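Local coordinates for nitronate monooxygenase family protein (Pseudomonas aeruginosa, PDB 4QIT) that uses FMN and molecular oxygen to oxidatively denitrify alkyl nitronates, with the toxin propionate 3-nitronate as its best substrate, at residues A[77-82]-A[115-120]; A[46-51]-A[73-78]; A[158-163]-A[191-196]. The protein carries 1 engineered substitution. One frame throughout, in Å; residues are numbered along the deposited sequence.

Interaction 1. Residues A[77-82]-A[115-120]; sequences FCHRPG and YLSFLE. With FMN (flavin mononucleotide), chain C; NIE (nitroethane), chain D.
The hydroxyl of Ser117 has partners in both segments: OG donates to His79 O at 2.6 Å, on a lone pair in the carbonyl plane, and accepts from Leu119 N at 3.1 Å. The second bond closes an ST turn; with OG anti to the backbone N (chi1 177°) the hydroxyl lies beside the carbonyl carbon, within range of both partners. On the same side chain, CB sits over the centre of the His79 ring, 3.6 Å from its centroid, a CH-pi contact on that face. The imidazole edge is used too: NE2 donates to Tyr115 O at 3.0 Å, nearly in the ring plane but bent at the hydrogen (131°), and it also meets a water shared with Gly82 N and Glu120 OE1. The extended Glu120 side chain reaches back, and OE1 takes the Ser117 N-H at 2.8 Å on its anti lone pair, while Pro81 CB lies 3.5 Å from Glu120 OE2. Nearer the active site, Phe118 N bonds to Phe77 O, and the Phe77 ring turns its edge to the face of Tyr115 in an offset T-shaped pair, planes at 79° and centroids 5.8 Å apart. The imidazole is thus held over one face by Ser117 CB and at its edge by Tyr115 O, a bond consistent with a proton on NE2. These bonds tie the loop after Phe77, which lines both ligand pockets, to 115-120.

Interaction 2. Residues A[46-51]-A[73-78]; sequences SIAITG and NVNLFC. With FMN (flavin mononucleotide), chain C; NIE (nitroethane), chain D.
Thr50 lies across one face of the Phe77 ring, its CB 4.1 Å from the centroid and offset toward the rim, and Thr50 CG2 lies 3.5 Å from Phe77 CD2. The Thr50 side chain runs roughly perpendicular to that of Phe77. At the edge of the same ring, near its plane, CE1 comes within 3.2 Å of FMN N3, while the nitroethane carbon C1 approaches CZ obliquely. The second flat group, the Asn75 amide, accepts from FMN N3 through OD1 at 3.1 Å with a bent N-H...O angle of 136°. Its CG is anti to the backbone N (chi1 179°), which carries the amide off the strand to the flavin. Ala48, the bridge partner of Asn75, points to the same side and brings CB near FMN O4.

Three backbone bonds give the register: Ile47 N to Asn73 O, Asn75 N to Ile47 O at 2.8 Å, and Ile49 N to Asn75 O. Past the end of strand 46-48 a side chain continues the pairing, because Phe77 N donates almost straight (171°) to Thr50 OG1 at 2.7 Å. That hydroxyl in turn donates to a water which donates to Phe77 O. Asn73 ND2 donates to Ser46 OG at 2.9 Å, the oxygen lying somewhat off the amide plane; Ser46 OG is also bonded to Gln23 O, and Asn73 OD1 to Ser137 OG. On the other side of the sheet Ile47 and Val74 run alongside each other, facing helix 54-65. Strand 45-48, helix 54-65 and strand 72-77 form a beta-alpha-beta unit of the TIM barrel, with Ala48 and Asn75 turned to the flavin and Ile47 and Val74 to the helix.

Interaction 3. Residues A[158-163]-A[191-196]; sequences VLVCAT and GVFEPE
No direct hydrogen bond joins the two backbones, which come closest at the Thr163 and Val192 CA atoms, 6.0 Å apart, where barrel strand 157-162 runs out into its loop. The fold here is the TIM barrel: 158-162 is one of its parallel strands, and 191-196 belongs to the long connection between strand 178-182 and helix 204-212. Thr163 carries much of the contact. Its methyl CG2 rests against the peptide between Gly191 and Val192, 3.7 Å from Val192 N, and the Thr163 side chain passes that of Val192 nearly at right angles, OG1 beside CG2. The hydroxyl itself bonds to Glu167 OE1, and the other carboxylate oxygen of Glu167 takes Phe193 N, so helix 165-173 ties strand end and loop together. Phe193 has CG anti to its carbonyl carbon (chi1 -77°), and this swings the ring back to the strand. Its edge meets Cys161 O near the ring plane, with CE1 3.3 Å away, while CZ only grazes Val160 CG1 at 4.5 Å. Cys161 SG faces Gly191 CA at 4.2 Å. A water bridges the two backbones, donating to Cys161 O at 2.8 Å and to Gly191 O at 2.7 Å.

Overall arrangement
Interactions 1 and 2 are directly joined, with centres 11 Å apart: they share Phe77 and Cys78, one water, the flavin and nitroethane, and they pack together where Phe118 CD1 meets Leu76 CD2 at 3.7 Å. Interaction 2 pairs strands 45-48 and 72-77; interaction 1 begins where the latter ends, holding its following loop to 115-120. Interaction 3 comes later in the chain, 13 and 14 Å from interactions 1 and 2 between centres, without touching either. Its strand 157-162 belongs to the same parallel barrel sheet, separated from 72-77 by strand 135-139. The first two contacts therefore supply and brace part of the pocket wall (Ala48, Asn75 and Phe77), whereas the third joins strand and loop further round the barrel, the Cys161 side chain about 6 Å from FMN at the nearest atoms.

Interaction 1. Residues A[77-82]-A[115-120]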
loop_
_atom_site.group_PDB
_atom_site.type_symbol
_atom_site.label_atom_id
_atom_site.label_comp_id
_atom_site.label_asym_id
_atom_site.label_seq_id
_atom_site.Cartn_x
_atom_site.Cartn_y
_atom_site.Cartn_z
ATOM N N PHE A 77 -21.717 9.268 -3.584
ATOM C CA PHE A 77 -21.034 9.303 -2.298
ATOM C C PHE A 77 -22.036 9.040 -1.182
ATOM O O PHE A 77 -23.171 9.524 -1.227
ATOM C CB PHE A 77 -20.375 10.658 -2.063
ATOM C CG PHE A 77 -19.279 10.995 -3.046
ATOM C CD1 PHE A 77 -18.842 10.069 -3.984
ATOM C CD2 PHE A 77 -18.681 12.240 -3.006
ATOM C CE1 PHE A 77 -17.839 10.398 -4.882
ATOM C CE2 PHE A 77 -17.674 12.577 -3.889
ATOM C CZ PHE A 77 -17.253 11.652 -4.835
ATOM N N CYS A 78 -21.606 8.282 -0.180
ATOM C CA CYS A 78 -22.468 7.874 0.921
ATOM C C CYS A 78 -21.729 8.118 2.234
ATOM O O CYS A 78 -21.748 7.291 3.155
ATOM C CB CYS A 78 -22.815 6.392 0.770
ATOM S SG CYS A 78 -24.268 5.851 1.705
ATOM N N HIS A 79 -21.052 9.256 2.298
ATOM C CA HIS A 79 -20.348 9.676 3.505
ATOM C C HIS A 79 -21.331 10.063 4.620
ATOM O O HIS A 79 -22.522 10.281 4.367
ATOM C CB HIS A 79 -19.435 10.864 3.182
ATOM C CG HIS A 79 -20.126 11.974 2.442
ATOM N ND1 HIS A 79 -20.501 11.868 1.120
ATOM C CD2 HIS A 79 -20.490 13.213 2.846
ATOM C CE1 HIS A 79 -21.072 13.000 0.740
ATOM N NE2 HIS A 79 -21.081 13.831 1.763
ATOM N N ARG A 80 -20.824 10.138 5.849
ATOM C CA ARG A 80 -21.567 10.778 6.931
ATOM C C ARG A 80 -21.826 12.212 6.507
ATOM O O ARG A 80 -20.891 12.902 6.086
ATOM C CB ARG A 80 -20.744 10.767 8.216
ATOM C CG ARG A 80 -21.347 11.631 9.326
ATOM C CD ARG A 80 -20.440 11.703 10.550
ATOM N NE ARG A 80 -19.058 12.067 10.221
ATOM C CZ ARG A 80 -18.668 13.290 9.868
ATOM N NH1 ARG A 80 -19.554 14.278 9.776
ATOM N NH2 ARG A 80 -17.389 13.526 9.593
ATOM N N PRO A 81 -23.091 12.666 6.588
ATOM C CA PRO A 81 -23.392 14.043 6.184
ATOM C C PRO A 81 -22.502 15.055 6.907
ATOM O O PRO A 81 -22.315 14.971 8.125
ATOM C CB PRO A 81 -24.860 14.210 6.589
ATOM C CG PRO A 81 -25.424 12.833 6.435
ATOM C CD PRO A 81 -24.312 11.917 6.932
ATOM N N GLY A 82 -21.941 15.992 6.147
ATOM C CA GLY A 82 -21.012 16.953 6.706
ATOM C C GLY A 82 -21.677 17.787 7.785
ATOM O O GLY A 82 -22.854 18.145 7.680
ATOM N N TYR A 115 -21.314 18.582 -1.579
ATOM C CA TYR A 115 -21.564 17.205 -1.979
ATOM C C TYR A 115 -22.525 16.565 -0.992
ATOM O O TYR A 115 -22.103 16.073 0.062
ATOM C CB TYR A 115 -20.263 16.388 -1.998
ATOM C CG TYR A 115 -19.258 16.774 -3.065
ATOM C CD1 TYR A 115 -19.628 17.524 -4.171
ATOM C CD2 TYR A 115 -17.932 16.366 -2.961
ATOM C CE1 TYR A 115 -18.694 17.869 -5.151
ATOM C CE2 TYR A 115 -17.001 16.699 -3.930
ATOM C CZ TYR A 115 -17.386 17.451 -5.019
ATOM O OH TYR A 115 -16.455 17.788 -5.982
ATOM N N LEU A 116 -23.814 16.563 -1.318
ATOM C CA LEU A 116 -24.780 15.941 -0.425
ATOM C C LEU A 116 -24.625 14.433 -0.470
ATOM O O LEU A 116 -24.564 13.827 -1.545
ATOM C CB LEU A 116 -26.213 16.339 -0.782
ATOM C CG LEU A 116 -26.541 17.828 -0.718
ATOM C CD1 LEU A 116 -27.998 18.059 -1.101
ATOM C CD2 LEU A 116 -26.250 18.380 0.663
ATOM N N SER A 117 -24.536 13.827 0.705
ATOM C CA SER A 117 -24.486 12.384 0.818
ATOM C C SER A 117 -25.814 11.767 0.405
ATOM O O SER A 117 -26.868 12.404 0.513
ATOM C CB SER A 117 -24.173 11.992 2.258
ATOM O OG SER A 117 -24.199 10.586 2.404
ATOM N N PHE A 118 -25.750 10.522 -0.059
ATOM C CA PHE A 118 -26.928 9.720 -0.346
ATOM C C PHE A 118 -27.780 9.638 0.916
ATOM O O PHE A 118 -29.010 9.535 0.849
ATOM C CB PHE A 118 -26.484 8.322 -0.790
ATOM C CG PHE A 118 -27.586 7.478 -1.388
ATOM C CD1 PHE A 118 -28.159 7.818 -2.611
ATOM C CD2 PHE A 118 -28.021 6.326 -0.741
ATOM C CE1 PHE A 118 -29.161 7.030 -3.166
ATOM C CE2 PHE A 118 -29.024 5.535 -1.296
ATOM C CZ PHE A 118 -29.590 5.887 -2.506
ATOM N N LEU A 119 -27.120 9.709 2.067
ATOM C CA LEU A 119 -27.804 9.626 3.358
ATOM C C LEU A 119 -28.568 10.890 3.739
ATOM O O LEU A 119 -29.354 10.868 4.689
ATOM C CB LEU A 119 -26.803 9.272 4.458
ATOM C CG LEU A 119 -26.005 7.996 4.196
ATOM C CD1 LEU A 119 -25.046 7.734 5.332
ATOM C CD2 LEU A 119 -26.935 6.806 4.000
ATOM N N GLU A 120 -28.346 11.988 3.019
ATOM C CA GLU A 120 -29.014 13.248 3.364
ATOM C C GLU A 120 -29.849 13.879 2.247
ATOM O O GLU A 120 -30.552 14.859 2.488
ATOM C CB GLU A 120 -28.003 14.272 3.892
ATOM C CG GLU A 120 -27.094 14.851 2.825
ATOM C CD GLU A 120 -25.943 15.636 3.413
ATOM O OE1 GLU A 120 -24.782 15.384 3.022
ATOM O OE2 GLU A 120 -26.180 16.514 4.269
HETATM N N1 FMN C . -14.382 6.764 -6.559
HETATM C C2 FMN C . -15.704 7.073 -6.265
HETATM O O2 FMN C . -16.370 6.277 -5.617
HETATM N N3 FMN C . -16.288 8.237 -6.712
HETATM C C4 FMN C . -15.524 9.125 -7.440
HETATM O O4 FMN C . -15.997 10.182 -7.848
HETATM C C4A FMN C . -14.204 8.827 -7.725
HETATM N N5 FMN C . -13.475 9.734 -8.448
HETATM C C5A FMN C . -12.166 9.473 -8.774
HETATM C C6 FMN C . -11.472 10.415 -9.520
HETATM C C7 FMN C . -10.160 10.194 -9.884
HETATM C C7M FMN C . -9.485 11.251 -10.712
HETATM C C8 FMN C . -9.518 9.025 -9.475
HETATM C C8M FMN C . -8.084 8.781 -9.848
HETATM C C9 FMN C . -10.220 8.080 -8.718
HETATM C C9A FMN C . -11.557 8.295 -8.363
HETATM N N10 FMN C . -12.288 7.370 -7.615
HETATM C C10 FMN C . -13.615 7.646 -7.292
HETATM C "C1'" FMN C . -11.638 6.099 -7.130
HETATM C "C2'" FMN C . -11.851 4.921 -8.065
HETATM O "O2'" FMN C . -13.165 4.445 -7.921
HETATM C "C3'" FMN C . -10.903 3.778 -7.730
HETATM O "O3'" FMN C . -10.863 3.510 -6.345
HETATM C "C4'" FMN C . -9.514 4.192 -8.161
HETATM O "O4'" FMN C . -9.596 4.954 -9.352
HETATM C "C5'" FMN C . -8.700 2.941 -8.440
HETATM O "O5'" FMN C . -7.374 3.375 -8.435
HETATM P P FMN C . -6.553 3.561 -9.785
HETATM O O1P FMN C . -7.171 2.720 -10.870
HETATM O O2P FMN C . -5.134 3.193 -9.476
HETATM O O3P FMN C . -6.692 5.008 -10.125
HETATM N N3 NIE D . -12.154 11.732 -5.952
HETATM C C1 NIE D . -14.040 11.613 -4.517
HETATM C C2 NIE D . -13.465 12.245 -5.765
HETATM O O4 NIE D . -11.966 10.524 -5.839
HETATM O O5 NIE D . -11.097 12.588 -5.850
HETATM O O HOH W 1 -24.387 11.423 -3.027
HETATM O O HOH W 2 -22.293 16.157 3.300
HETATM O O HOH W 3 -25.298 17.662 6.563
#

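Interaction 2. Residues A[46-51]-A[73-78]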
loop_
_atom_site.group_PDB
_atom_site.type_symbol
_atom_site.label_atom_id
_atom_site.label_comp_id
_atom_site.label_asym_id
_atom_site.label_seq_id
_atom_site.Cartn_x
_atom_site.Cartn_y
_atom_site.Cartn_z
ATOM N N SER A 46 -18.692 4.072 -16.230
ATOM C CA SER A 46 -19.247 4.649 -15.004
ATOM C C SER A 46 -19.318 6.163 -15.048
ATOM O O SER A 46 -18.474 6.821 -15.659
ATOM C CB SER A 46 -18.429 4.225 -13.769
ATOM O OG SER A 46 -18.255 2.816 -13.697
ATOM N N ILE A 47 -20.331 6.712 -14.386
ATOM C CA ILE A 47 -20.377 8.146 -14.100
ATOM C C ILE A 47 -20.604 8.383 -12.612
ATOM O O ILE A 47 -21.139 7.519 -11.906
ATOM C CB ILE A 47 -21.468 8.902 -14.898
ATOM C CG1 ILE A 47 -22.851 8.297 -14.646
ATOM C CG2 ILE A 47 -21.126 8.931 -16.395
ATOM C CD1 ILE A 47 -24.012 9.068 -15.296
ATOM N N ALA A 48 -20.192 9.562 -12.158
ATOM C CA ALA A 48 -20.359 9.991 -10.774
ATOM C C ALA A 48 -21.347 11.161 -10.747
ATOM O O ALA A 48 -21.187 12.124 -11.506
ATOM C CB ALA A 48 -19.009 10.407 -10.193
ATOM N N ILE A 49 -22.355 11.084 -9.877
ATOM C CA ILE A 49 -23.498 11.987 -9.923
ATOM C C ILE A 49 -23.625 12.838 -8.655
ATOM O O ILE A 49 -24.449 13.758 -8.588
ATOM C CB ILE A 49 -24.782 11.138 -10.209
ATOM C CG1 ILE A 49 -25.313 11.427 -11.607
ATOM C CG2 ILE A 49 -25.802 11.179 -9.091
ATOM C CD1 ILE A 49 -24.253 11.275 -12.624
ATOM N N THR A 50 -22.789 12.556 -7.659
ATOM C CA THR A 50 -22.798 13.360 -6.430
ATOM C C THR A 50 -22.460 14.823 -6.721
ATOM O O THR A 50 -21.654 15.126 -7.602
ATOM C CB THR A 50 -21.850 12.758 -5.368
ATOM O OG1 THR A 50 -22.418 11.539 -4.875
ATOM C CG2 THR A 50 -21.632 13.730 -4.205
ATOM N N GLY A 51 -23.101 15.744 -6.005
ATOM C CA GLY A 51 -22.834 17.157 -6.209
ATOM C C GLY A 51 -23.789 17.790 -7.200
ATOM O O GLY A 51 -23.750 19.001 -7.410
ATOM N N ASN A 73 -22.646 2.117 -14.884
ATOM C CA ASN A 73 -22.588 2.229 -13.432
ATOM C C ASN A 73 -22.754 3.696 -13.044
ATOM O O ASN A 73 -22.136 4.587 -13.641
ATOM C CB ASN A 73 -21.221 1.671 -12.992
ATOM C CG ASN A 73 -20.894 1.899 -11.519
ATOM O OD1 ASN A 73 -21.771 1.949 -10.644
ATOM N ND2 ASN A 73 -19.592 1.996 -11.234
ATOM N N VAL A 74 -23.621 3.943 -12.068
ATOM C CA VAL A 74 -23.860 5.290 -11.562
ATOM C C VAL A 74 -23.433 5.347 -10.103
ATOM O O VAL A 74 -23.916 4.561 -9.284
ATOM C CB VAL A 74 -25.337 5.697 -11.716
ATOM C CG1 VAL A 74 -25.579 7.064 -11.098
ATOM C CG2 VAL A 74 -25.714 5.705 -13.195
ATOM N N ASN A 75 -22.519 6.259 -9.784
ATOM C CA ASN A 75 -21.886 6.282 -8.466
ATOM C C ASN A 75 -22.336 7.465 -7.611
ATOM O O ASN A 75 -22.432 8.605 -8.096
ATOM C CB ASN A 75 -20.370 6.293 -8.651
ATOM C CG ASN A 75 -19.605 6.336 -7.346
ATOM O OD1 ASN A 75 -19.220 7.410 -6.881
ATOM N ND2 ASN A 75 -19.363 5.170 -6.757
ATOM N N LEU A 76 -22.593 7.182 -6.333
ATOM C CA LEU A 76 -22.967 8.214 -5.368
ATOM C C LEU A 76 -22.125 8.116 -4.102
ATOM O O LEU A 76 -21.863 7.020 -3.594
ATOM C CB LEU A 76 -24.458 8.108 -5.008
ATOM C CG LEU A 76 -25.418 8.344 -6.185
ATOM C CD1 LEU A 76 -25.777 7.033 -6.875
ATOM C CD2 LEU A 76 -26.673 9.100 -5.757
ATOM N N PHE A 77 -21.717 9.268 -3.584
ATOM C CA PHE A 77 -21.034 9.303 -2.298
ATOM C C PHE A 77 -22.036 9.040 -1.182
ATOM O O PHE A 77 -23.171 9.524 -1.227
ATOM C CB PHE A 77 -20.375 10.658 -2.063
ATOM C CG PHE A 77 -19.279 10.995 -3.046
ATOM C CD1 PHE A 77 -18.842 10.069 -3.984
ATOM C CD2 PHE A 77 -18.681 12.240 -3.006
ATOM C CE1 PHE A 77 -17.839 10.398 -4.882
ATOM C CE2 PHE A 77 -17.674 12.577 -3.889
ATOM C CZ PHE A 77 -17.253 11.652 -4.835
ATOM N N CYS A 78 -21.606 8.282 -0.180
ATOM C CA CYS A 78 -22.468 7.874 0.921
ATOM C C CYS A 78 -21.729 8.118 2.234
ATOM O O CYS A 78 -21.748 7.291 3.155
ATOM C CB CYS A 78 -22.815 6.392 0.770
ATOM S SG CYS A 78 -24.268 5.851 1.705
HETATM N N1 FMN C . -14.382 6.764 -6.559
HETATM C C2 FMN C . -15.704 7.073 -6.265
HETATM O O2 FMN C . -16.370 6.277 -5.617
HETATM N N3 FMN C . -16.288 8.237 -6.712
HETATM C C4 FMN C . -15.524 9.125 -7.440
HETATM O O4 FMN C . -15.997 10.182 -7.848
HETATM C C4A FMN C . -14.204 8.827 -7.725
HETATM N N5 FMN C . -13.475 9.734 -8.448
HETATM C C5A FMN C . -12.166 9.473 -8.774
HETATM C C6 FMN C . -11.472 10.415 -9.520
HETATM C C7 FMN C . -10.160 10.194 -9.884
HETATM C C7M FMN C . -9.485 11.251 -10.712
HETATM C C8 FMN C . -9.518 9.025 -9.475
HETATM C C8M FMN C . -8.084 8.781 -9.848
HETATM C C9 FMN C . -10.220 8.080 -8.718
HETATM C C9A FMN C . -11.557 8.295 -8.363
HETATM N N10 FMN C . -12.288 7.370 -7.615
HETATM C C10 FMN C . -13.615 7.646 -7.292
HETATM C "C1'" FMN C . -11.638 6.099 -7.130
HETATM C "C2'" FMN C . -11.851 4.921 -8.065
HETATM O "O2'" FMN C . -13.165 4.445 -7.921
HETATM C "C3'" FMN C . -10.903 3.778 -7.730
HETATM O "O3'" FMN C . -10.863 3.510 -6.345
HETATM C "C4'" FMN C . -9.514 4.192 -8.161
HETATM O "O4'" FMN C . -9.596 4.954 -9.352
HETATM C "C5'" FMN C . -8.700 2.941 -8.440
HETATM O "O5'" FMN C . -7.374 3.375 -8.435
HETATM P P FMN C . -6.553 3.561 -9.785
HETATM O O1P FMN C . -7.171 2.720 -10.870
HETATM O O2P FMN C . -5.134 3.193 -9.476
HETATM O O3P FMN C . -6.692 5.008 -10.125
HETATM N N3 NIE D . -12.154 11.732 -5.952
HETATM C C1 NIE D . -14.040 11.613 -4.517
HETATM C C2 NIE D . -13.465 12.245 -5.765
HETATM O O4 NIE D . -11.966 10.524 -5.839
HETATM O O5 NIE D . -11.097 12.588 -5.850
HETATM O O HOH W 4 -20.497 10.487 -7.193
HETATM O O HOH W 1 -24.387 11.423 -3.027
#

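Interaction 3. Residues A[158-163]-A[191-196]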
loop_
_atom_site.group_PDB
_atom_site.type_symbol
_atom_site.label_atom_id
_atom_site.label_comp_id
_atom_site.label_asym_id
_atom_site.label_seq_id
_atom_site.Cartn_x
_atom_site.Cartn_y
_atom_site.Cartn_z
ATOM N N VAL A 158 -25.935 -3.601 -7.048
ATOM C CA VAL A 158 -25.386 -2.611 -6.115
ATOM C C VAL A 158 -23.966 -2.962 -5.682
ATOM O O VAL A 158 -23.708 -4.062 -5.168
ATOM C CB VAL A 158 -26.269 -2.455 -4.860
ATOM C CG1 VAL A 158 -25.618 -1.495 -3.856
ATOM C CG2 VAL A 158 -27.669 -1.964 -5.247
ATOM N N LEU A 159 -23.044 -2.023 -5.897
ATOM C CA LEU A 159 -21.655 -2.199 -5.474
ATOM C C LEU A 159 -21.336 -1.193 -4.372
ATOM O O LEU A 159 -21.847 -0.071 -4.388
ATOM C CB LEU A 159 -20.687 -1.951 -6.633
ATOM C CG LEU A 159 -20.859 -2.658 -7.980
ATOM C CD1 LEU A 159 -19.510 -2.741 -8.684
ATOM C CD2 LEU A 159 -21.476 -4.029 -7.857
ATOM N N VAL A 160 -20.478 -1.583 -3.432
ATOM C CA VAL A 160 -19.980 -0.645 -2.429
ATOM C C VAL A 160 -18.477 -0.819 -2.263
ATOM O O VAL A 160 -17.976 -1.942 -2.222
ATOM C CB VAL A 160 -20.675 -0.834 -1.048
ATOM C CG1 VAL A 160 -20.214 0.244 -0.064
ATOM C CG2 VAL A 160 -22.189 -0.788 -1.175
ATOM N N CYS A 161 -17.756 0.294 -2.179
ATOM C CA CYS A 161 -16.320 0.257 -1.952
ATOM C C CYS A 161 -15.982 -0.009 -0.482
ATOM O O CYS A 161 -16.642 0.522 0.430
ATOM C CB CYS A 161 -15.725 1.594 -2.376
ATOM S SG CYS A 161 -13.963 1.721 -2.132
ATOM N N ALA A 162 -14.970 -0.838 -0.249
ATOM C CA ALA A 162 -14.452 -1.064 1.104
ATOM C C ALA A 162 -12.933 -1.076 1.068
ATOM O O ALA A 162 -12.342 -1.485 0.058
ATOM C CB ALA A 162 -14.971 -2.373 1.664
ATOM N N THR A 163 -12.300 -0.645 2.162
ATOM C CA THR A 163 -10.835 -0.617 2.239
ATOM C C THR A 163 -10.258 -1.637 3.212
ATOM O O THR A 163 -9.045 -1.793 3.292
ATOM C CB THR A 163 -10.273 0.785 2.600
ATOM O OG1 THR A 163 -10.609 1.107 3.958
ATOM C CG2 THR A 163 -10.790 1.848 1.640
ATOM N N GLY A 191 -11.745 5.240 0.297
ATOM C CA GLY A 191 -13.095 4.821 0.641
ATOM C C GLY A 191 -13.314 4.510 2.109
ATOM O O GLY A 191 -14.308 3.871 2.452
ATOM N N VAL A 192 -12.398 4.948 2.974
ATOM C CA VAL A 192 -12.482 4.688 4.413
ATOM C C VAL A 192 -13.804 5.187 4.997
ATOM O O VAL A 192 -14.191 6.338 4.770
ATOM C CB VAL A 192 -11.320 5.365 5.161
ATOM C CG1 VAL A 192 -11.442 5.103 6.673
ATOM C CG2 VAL A 192 -9.983 4.876 4.642
ATOM N N PHE A 193 -14.505 4.322 5.733
ATOM C CA PHE A 193 -15.834 4.673 6.250
ATOM C C PHE A 193 -15.758 5.739 7.342
ATOM O O PHE A 193 -16.513 6.717 7.317
ATOM C CB PHE A 193 -16.555 3.441 6.823
ATOM C CG PHE A 193 -17.138 2.506 5.786
ATOM C CD1 PHE A 193 -16.681 2.488 4.474
ATOM C CD2 PHE A 193 -18.146 1.616 6.150
ATOM C CE1 PHE A 193 -17.230 1.610 3.539
ATOM C CE2 PHE A 193 -18.700 0.741 5.224
ATOM C CZ PHE A 193 -18.236 0.738 3.911
ATOM N N GLU A 194 -14.858 5.523 8.299
ATOM C CA GLU A 194 -14.744 6.374 9.478
ATOM C C GLU A 194 -13.291 6.750 9.681
ATOM O O GLU A 194 -12.583 6.119 10.465
ATOM C CB GLU A 194 -15.267 5.629 10.716
ATOM C CG GLU A 194 -16.743 5.258 10.634
ATOM C CD GLU A 194 -17.240 4.516 11.857
ATOM O OE1 GLU A 194 -16.774 3.384 12.105
ATOM O OE2 GLU A 194 -18.097 5.070 12.572
ATOM N N PRO A 195 -12.823 7.764 8.946
ATOM C CA PRO A 195 -11.391 8.074 8.988
ATOM C C PRO A 195 -10.915 8.555 10.359
ATOM O O PRO A 195 -9.722 8.500 10.626
ATOM C CB PRO A 195 -11.211 9.155 7.910
ATOM C CG PRO A 195 -12.593 9.603 7.525
ATOM C CD PRO A 195 -13.560 8.531 7.925
ATOM N N GLU A 196 -11.830 8.990 11.221
ATOM C CA GLU A 196 -11.447 9.381 12.579
ATOM C C GLU A 196 -10.910 8.200 13.390
ATOM O O GLU A 196 -10.229 8.391 14.401
ATOM C CB GLU A 196 -12.618 10.050 13.310
ATOM C CG GLU A 196 -13.793 9.135 13.599
ATOM C CD GLU A 196 -14.826 9.121 12.486
ATOM O OE1 GLU A 196 -14.492 9.489 11.339
ATOM O OE2 GLU A 196 -15.985 8.748 12.764
HETATM O O HOH W 5 -16.041 3.283 0.462
#